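Local coordinates for protein thiamine-monophosphate kinase (Stenotrophomonas maltophilia, PDB 6XEP) that probably phosphorylates thiamine monophosphate with ATP to make thiamine diphosphate, the active form of vitamin B1, at residues D54-N57 and H61-V64; G72-A77 and G272-E277. All coordinates share one frame; numbering follows the deposited sequence.

Contact 1. Residues D54-N57 and H61-V64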
ATOM      1  N   ASP A  54      -4.126  -5.120   0.439  1.00 23.29           N
ATOM      2  CA  ASP A  54      -5.108  -5.575   1.415  1.00 19.99           C
ATOM      3  C   ASP A  54      -4.790  -4.900   2.736  1.00 21.11           C
ATOM      4  O   ASP A  54      -3.619  -4.698   3.063  1.00 20.75           O
ATOM      5  CB  ASP A  54      -5.069  -7.096   1.594  1.00 23.89           C
ATOM      6  CG  ASP A  54      -5.456  -7.852   0.330  1.00 34.27           C
ATOM      7  OD1 ASP A  54      -4.535  -8.258  -0.416  1.00 33.11           O
ATOM      8  OD2 ASP A  54      -6.677  -8.034   0.075  1.00 31.06           O
ATOM      9  N   THR A  55      -5.823  -4.541   3.489  1.00 14.71           N
ATOM     10  CA  THR A  55      -5.629  -4.012   4.830  1.00 14.87           C
ATOM     11  C   THR A  55      -6.271  -4.975   5.811  1.00 15.22           C
ATOM     12  O   THR A  55      -7.391  -5.427   5.580  1.00 15.60           O
ATOM     13  CB  THR A  55      -6.235  -2.615   4.982  1.00 20.11           C
ATOM     14  OG1 THR A  55      -5.513  -1.693   4.157  1.00 22.22           O
ATOM     15  CG2 THR A  55      -6.162  -2.164   6.438  1.00 17.93           C
ATOM     16  N   LEU A  56      -5.555  -5.307   6.879  1.00 13.73           N
ATOM     17  CA  LEU A  56      -6.121  -6.076   7.982  1.00 13.36           C
ATOM     18  C   LEU A  56      -6.226  -5.153   9.181  1.00 12.91           C
ATOM     19  O   LEU A  56      -5.229  -4.543   9.590  1.00 13.40           O
ATOM     20  CB  LEU A  56      -5.282  -7.310   8.317  1.00 16.65           C
ATOM     21  CG  LEU A  56      -5.542  -8.556   7.446  1.00 19.62           C
ATOM     22  CD1 LEU A  56      -5.214  -8.334   5.985  1.00 26.04           C
ATOM     23  CD2 LEU A  56      -4.772  -9.745   7.985  1.00 20.25           C
ATOM     24  N   ASN A  57      -7.429  -5.048   9.736  1.00 13.29           N
ATOM     25  CA  ASN A  57      -7.716  -4.188  10.874  1.00 13.26           C
ATOM     26  C   ASN A  57      -8.027  -5.022  12.105  1.00 14.44           C
ATOM     27  O   ASN A  57      -8.778  -6.002  12.025  1.00 14.71           O
ATOM     28  CB  ASN A  57      -8.900  -3.279  10.563  1.00 13.23           C
ATOM     29  CG  ASN A  57      -8.565  -2.296   9.484  1.00 16.74           C
ATOM     30  OD1 ASN A  57      -7.478  -1.733   9.503  1.00 15.34           O
ATOM     31  ND2 ASN A  57      -9.458  -2.119   8.510  1.00 16.40           N
ATOM     32  N   HIS A  61     -10.400  -8.128  10.807  1.00 11.25           N
ATOM     33  CA  HIS A  61      -9.830  -9.224  10.045  1.00 13.86           C
ATOM     34  C   HIS A  61      -9.088 -10.214  10.925  1.00 13.82           C
ATOM     35  O   HIS A  61      -8.692 -11.285  10.444  1.00 16.19           O
ATOM     36  CB  HIS A  61      -8.897  -8.669   8.955  1.00 13.85           C
ATOM     37  CG  HIS A  61      -9.578  -7.692   8.046  1.00 12.50           C
ATOM     38  ND1 HIS A  61      -9.667  -6.347   8.333  1.00 13.80           N
ATOM     39  CD2 HIS A  61     -10.243  -7.870   6.880  1.00 17.09           C
ATOM     40  CE1 HIS A  61     -10.349  -5.739   7.380  1.00 16.39           C
ATOM     41  NE2 HIS A  61     -10.697  -6.639   6.478  1.00 16.17           N
ATOM     42  N   PHE A  62      -8.878  -9.875  12.197  1.00 14.03           N
ATOM     43  CA  PHE A  62      -8.258 -10.803  13.135  1.00 16.30           C
ATOM     44  C   PHE A  62      -8.743 -10.438  14.527  1.00 15.13           C
ATOM     45  O   PHE A  62      -8.906  -9.242  14.829  1.00 14.25           O
ATOM     46  CB  PHE A  62      -6.722 -10.786  13.081  1.00 15.70           C
ATOM     47  CG  PHE A  62      -6.089  -9.414  13.275  1.00 15.32           C
ATOM     48  CD1 PHE A  62      -5.704  -8.981  14.537  1.00 17.44           C
ATOM     49  CD2 PHE A  62      -5.819  -8.601  12.179  1.00 15.02           C
ATOM     50  CE1 PHE A  62      -5.101  -7.735  14.714  1.00 16.70           C
ATOM     51  CE2 PHE A  62      -5.220  -7.352  12.346  1.00 16.10           C
ATOM     52  CZ  PHE A  62      -4.843  -6.928  13.622  1.00 15.03           C
ATOM     53  N   PRO A  63      -9.033 -11.424  15.368  1.00 15.14           N
ATOM     54  CA  PRO A  63      -9.401 -11.116  16.756  1.00 13.54           C
ATOM     55  C   PRO A  63      -8.291 -10.339  17.445  1.00 14.99           C
ATOM     56  O   PRO A  63      -7.111 -10.481  17.120  1.00 16.11           O
ATOM     57  CB  PRO A  63      -9.606 -12.497  17.386  1.00 17.69           C
ATOM     58  CG  PRO A  63     -10.006 -13.377  16.205  1.00 16.93           C
ATOM     59  CD  PRO A  63      -9.202 -12.850  15.033  1.00 13.86           C
ATOM     60  N   VAL A  64      -8.683  -9.472  18.380  1.00 16.64           N
ATOM     61  CA  VAL A  64      -7.706  -8.564  18.972  1.00 20.44           C
ATOM     62  C   VAL A  64      -6.600  -9.331  19.687  1.00 17.07           C
ATOM     63  O   VAL A  64      -5.444  -8.893  19.706  1.00 20.88           O
ATOM     64  CB  VAL A  64      -8.404  -7.561  19.905  1.00 21.13           C
ATOM     65  CG1 VAL A  64      -7.377  -6.746  20.676  1.00 25.92           C
ATOM     66  CG2 VAL A  64      -9.302  -6.629  19.089  1.00 24.85           C
TER

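Contact 2. Residues G72-A77 and G272-E277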
ATOM      1  N   GLY A  72       1.646 -10.714  11.512  1.00 12.45           N
ATOM      2  CA  GLY A  72       2.635 -10.512  10.464  1.00 12.84           C
ATOM      3  C   GLY A  72       2.536 -11.544   9.358  1.00 14.47           C
ATOM      4  O   GLY A  72       2.567 -11.205   8.166  1.00 15.96           O
ATOM      5  N   TRP A  73       2.389 -12.811   9.729  1.00 11.90           N
ATOM      6  CA  TRP A  73       2.222 -13.870   8.736  1.00 12.89           C
ATOM      7  C   TRP A  73       0.965 -13.643   7.895  1.00 12.92           C
ATOM      8  O   TRP A  73       1.018 -13.607   6.658  1.00 11.29           O
ATOM      9  CB  TRP A  73       2.156 -15.224   9.450  1.00 12.29           C
ATOM     10  CG  TRP A  73       2.005 -16.434   8.539  1.00 11.68           C
ATOM     11  CD1 TRP A  73       0.891 -16.807   7.826  1.00 13.18           C
ATOM     12  CD2 TRP A  73       3.001 -17.429   8.272  1.00 13.91           C
ATOM     13  NE1 TRP A  73       1.143 -17.979   7.136  1.00 14.33           N
ATOM     14  CE2 TRP A  73       2.426 -18.376   7.387  1.00 13.67           C
ATOM     15  CE3 TRP A  73       4.323 -17.614   8.693  1.00 15.89           C
ATOM     16  CZ2 TRP A  73       3.130 -19.476   6.917  1.00 17.43           C
ATOM     17  CZ3 TRP A  73       5.023 -18.720   8.217  1.00 20.04           C
ATOM     18  CH2 TRP A  73       4.424 -19.624   7.333  1.00 18.34           C
ATOM     19  N   LYS A  74      -0.181 -13.485   8.555  1.00 11.23           N
ATOM     20  CA  LYS A  74      -1.438 -13.486   7.825  1.00 10.46           C
ATOM     21  C   LYS A  74      -1.572 -12.248   6.952  1.00 12.36           C
ATOM     22  O   LYS A  74      -2.097 -12.333   5.836  1.00 13.55           O
ATOM     23  CB  LYS A  74      -2.620 -13.608   8.797  1.00 12.28           C
ATOM     24  CG  LYS A  74      -3.947 -13.738   8.047  1.00 12.15           C
ATOM     25  CD  LYS A  74      -5.057 -14.336   8.923  1.00 11.46           C
ATOM     26  CE  LYS A  74      -6.292 -14.603   8.066  1.00 14.02           C
ATOM     27  NZ  LYS A  74      -7.408 -15.231   8.820  1.00 11.84           N
ATOM     28  N   THR A  75      -1.060 -11.097   7.423  1.00 11.52           N
ATOM     29  CA  THR A  75      -1.146  -9.884   6.605  1.00 12.78           C
ATOM     30  C   THR A  75      -0.481 -10.102   5.246  1.00 14.89           C
ATOM     31  O   THR A  75      -1.051  -9.773   4.197  1.00 15.74           O
ATOM     32  CB  THR A  75      -0.515  -8.702   7.361  1.00 15.52           C
ATOM     33  OG1 THR A  75      -1.277  -8.454   8.547  1.00 17.04           O
ATOM     34  CG2 THR A  75      -0.584  -7.447   6.524  1.00 19.23           C
ATOM     35  N   LEU A  76       0.698 -10.720   5.237  1.00 13.94           N
ATOM     36  CA  LEU A  76       1.349 -11.012   3.963  1.00 13.03           C
ATOM     37  C   LEU A  76       0.657 -12.157   3.223  1.00 12.30           C
ATOM     38  O   LEU A  76       0.558 -12.129   1.992  1.00 13.17           O
ATOM     39  CB  LEU A  76       2.820 -11.342   4.194  1.00 13.27           C
ATOM     40  CG  LEU A  76       3.651 -11.745   2.977  1.00 15.33           C
ATOM     41  CD1 LEU A  76       3.678 -10.620   1.920  1.00 12.01           C
ATOM     42  CD2 LEU A  76       5.069 -12.090   3.437  1.00 15.89           C
ATOM     43  N   ALA A  77       0.194 -13.180   3.945  1.00 10.97           N
ATOM     44  CA  ALA A  77      -0.408 -14.339   3.294  1.00 12.64           C
ATOM     45  C   ALA A  77      -1.609 -13.953   2.431  1.00 12.85           C
ATOM     46  O   ALA A  77      -1.824 -14.541   1.365  1.00 13.79           O
ATOM     47  CB  ALA A  77      -0.828 -15.371   4.342  1.00 10.32           C
ATOM     48  N   GLY A 272     -17.115 -20.831   4.343  1.00 17.15           N
ATOM     49  CA  GLY A 272     -16.252 -20.294   5.387  1.00 17.25           C
ATOM     50  C   GLY A 272     -15.261 -19.281   4.842  1.00 16.65           C
ATOM     51  O   GLY A 272     -14.753 -19.415   3.730  1.00 17.32           O
ATOM     52  N   GLY A 273     -14.970 -18.255   5.654  1.00 18.45           N
ATOM     53  CA  GLY A 273     -13.990 -17.271   5.245  1.00 20.11           C
ATOM     54  C   GLY A 273     -12.557 -17.745   5.438  1.00 13.18           C
ATOM     55  O   GLY A 273     -12.275 -18.664   6.213  1.00 15.74           O
ATOM     56  N   ASP A 274     -11.647 -17.124   4.676  1.00 12.82           N
ATOM     57  CA  ASP A 274     -10.202 -17.122   4.957  1.00 14.07           C
ATOM     58  C   ASP A 274      -9.511 -18.460   4.719  1.00 14.63           C
ATOM     59  O   ASP A 274      -8.516 -18.769   5.379  1.00 12.61           O
ATOM     60  CB  ASP A 274      -9.927 -16.658   6.385  1.00 16.58           C
ATOM     61  CG  ASP A 274     -10.159 -15.175   6.560  1.00 18.35           C
ATOM     62  OD1 ASP A 274     -10.724 -14.535   5.645  1.00 20.26           O
ATOM     63  OD2 ASP A 274      -9.769 -14.652   7.620  1.00 13.84           O
ATOM     64  N   ASP A 275      -9.972 -19.269   3.761  1.00 12.68           N
ATOM     65  CA  ASP A 275      -9.216 -20.492   3.468  1.00 10.11           C
ATOM     66  C   ASP A 275      -7.866 -20.170   2.842  1.00 12.91           C
ATOM     67  O   ASP A 275      -6.846 -20.787   3.189  1.00 12.88           O
ATOM     68  CB  ASP A 275      -9.992 -21.390   2.520  1.00 12.26           C
ATOM     69  CG  ASP A 275     -11.268 -21.928   3.127  1.00 14.60           C
ATOM     70  OD1 ASP A 275     -11.200 -22.586   4.192  1.00 16.69           O
ATOM     71  OD2 ASP A 275     -12.331 -21.725   2.507  1.00 16.43           O
ATOM     72  N   TYR A 276      -7.852 -19.199   1.926  1.00 13.86           N
ATOM     73  CA  TYR A 276      -6.685 -18.856   1.110  1.00 12.24           C
ATOM     74  C   TYR A 276      -6.147 -20.096   0.392  1.00 14.02           C
ATOM     75  O   TYR A 276      -4.943 -20.333   0.301  1.00 13.58           O
ATOM     76  CB  TYR A 276      -5.620 -18.118   1.955  1.00 13.68           C
ATOM     77  CG  TYR A 276      -6.229 -16.810   2.425  1.00 13.63           C
ATOM     78  CD1 TYR A 276      -6.492 -15.804   1.512  1.00 16.86           C
ATOM     79  CD2 TYR A 276      -6.627 -16.617   3.755  1.00 17.70           C
ATOM     80  CE1 TYR A 276      -7.087 -14.602   1.903  1.00 21.67           C
ATOM     81  CE2 TYR A 276      -7.226 -15.414   4.157  1.00 19.57           C
ATOM     82  CZ  TYR A 276      -7.453 -14.416   3.222  1.00 24.05           C
ATOM     83  OH  TYR A 276      -8.058 -13.220   3.566  1.00 27.25           O
ATOM     84  N   GLU A 277      -7.073 -20.879  -0.157  1.00 13.50           N
ATOM     85  CA  GLU A 277      -6.785 -21.958  -1.089  1.00 13.46           C
ATOM     86  C   GLU A 277      -7.020 -21.454  -2.506  1.00 15.73           C
ATOM     87  O   GLU A 277      -7.520 -20.353  -2.703  1.00 16.50           O
ATOM     88  CB  GLU A 277      -7.661 -23.179  -0.776  1.00 12.07           C
ATOM     89  CG  GLU A 277      -7.368 -23.766   0.604  1.00 14.68           C
ATOM     90  CD  GLU A 277      -6.006 -24.485   0.691  1.00 12.89           C
ATOM     91  OE1 GLU A 277      -5.234 -24.518  -0.303  1.00 13.63           O
ATOM     92  OE2 GLU A 277      -5.706 -25.044   1.772  1.00 15.29           O
TER
HETATM   93  O   HOH W   1      -6.902 -17.938   7.544  1.00 12.46           O

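Contact 1. Residues D54-N57 and H61-V64
His61 folds back on the end of strand 48-57, and its ring receives the backbone N-H of Asn57. The Asn57 N to His61 ND1 bond measures 2.9 Å and is nearly straight at the hydrogen (168°), although the donor stands 29° out of the ring plane. ND1 accepts here, while NE2 is hydrogen-bonded to Thr131 OG1 of the second subunit. The two ring nitrogens thus have different partners, a double role that suits histidine. With CG anti to the carbonyl carbon, the imidazole is carried back along the strand, so that Thr55 O lies over one face, toward the rim, 3.5 Å from His61 CE1. Asn57 CB sits at the ring edge, while the Asn57 amide runs alongside, its plane 60° from that of the imidazole. That amide is engaged by Ser136 and, on the second subunit, by Arg132 O and Ser98.

The backbone answers in the opposite sense: His61 N donates to Asn57 O at 2.9 Å, in the carbonyl plane. Two bonds between Asn57 and His61 therefore pin the base of the loop, one through the ring and one through the backbone.

Leu56 supplies the apolar part of the contact. Its CG lies 3.7 Å from His61 CB, and its CB meets Phe62 CE2 at 4.0 Å, so the root of the side chain touches both residues, while CD2 turns to the helix. The Phe62 ring presents a face to Asn57 O and an edge to Leu56 O. It also packs on Leu137 of strand 136-145 and Ile71 of helix 68-85, where a large apolar ring suits the buried position between sheet and helix.

This is the start of the strand-to-helix loop of the PurM-like N-terminal domain, folded back on the strand end and placing His61, predicted to bind substrate, at the subunit interface.

Contact 2. Residues G72-A77 and G272-E277
A helical turn, Gly72-Ala77, faces an irregular loop, Gly272-Glu277, and the backbones stay well apart: the nearest CA atoms, those of Lys74 and Asp274, are 9.9 Å from each other. One long side chain spans the distance. Lys74 leaves the helix with CG anti to its own N (chi1 -175°) and remains extended to the end, which delivers the ammonium to the loop.

There NZ forms a salt bridge with Asp274 OD2 at 2.7 Å, the two side chains crossing at about a right angle. The lysine comes to the anti side of that oxygen, 33° out of the carboxylate plane. The other oxygen, OD1, is hydrogen-bonded to His6 of the second subunit, a residue of the expression tag. Lys74 NZ also donates to Leu201 O and, at 3.0 Å, to a water that also lies within hydrogen-bonding distance of Asp274 O, so the buried ammonium is gripped by several oxygens.

The loop belongs to the C-terminal half of the PurM-like fold and the helix to the N-terminal half, so the salt bridge spans the cleft between them. Asp274 itself is predicted to bind substrate. Further along the loop, Tyr276 and Glu277 both face Val224 in a G1 beta bulge, which leads into strand 277-282; the positive phi of Tyr276 (53°) goes with that bulge.

The Tyr276 ring lies beside the lysine stem, crossing it at about a right angle, with CE2 4.1 Å from Lys74 CE. Its broad ring can lie against the lysine's CE and also against Val78 and Ser81 of the same helix.

In the fold
Contact 1 closes the turn that leaves strand 48-57, and helix 68-85 follows it to carry Lys74 into contact 2; their centres are 10 Å apart. They touch directly through Leu56, whose CD2 lies 3.8 Å from Thr75 OG1 and 4.1 Å from Lys74 CG. The side chains of His61 and Asp274, both predicted to bind substrate, come within about 6 Å of each other, one from each half of the chain. Contact 1 also holds Asp54, a predicted magnesium ligand, whereas in contact 2 the side chain of Tyr276 is about 3 Å from that of Ser225, predicted to bind ATP. Contact 1 lies on the N-terminal side and contact 2 joins the halves, consistent with one active site between them.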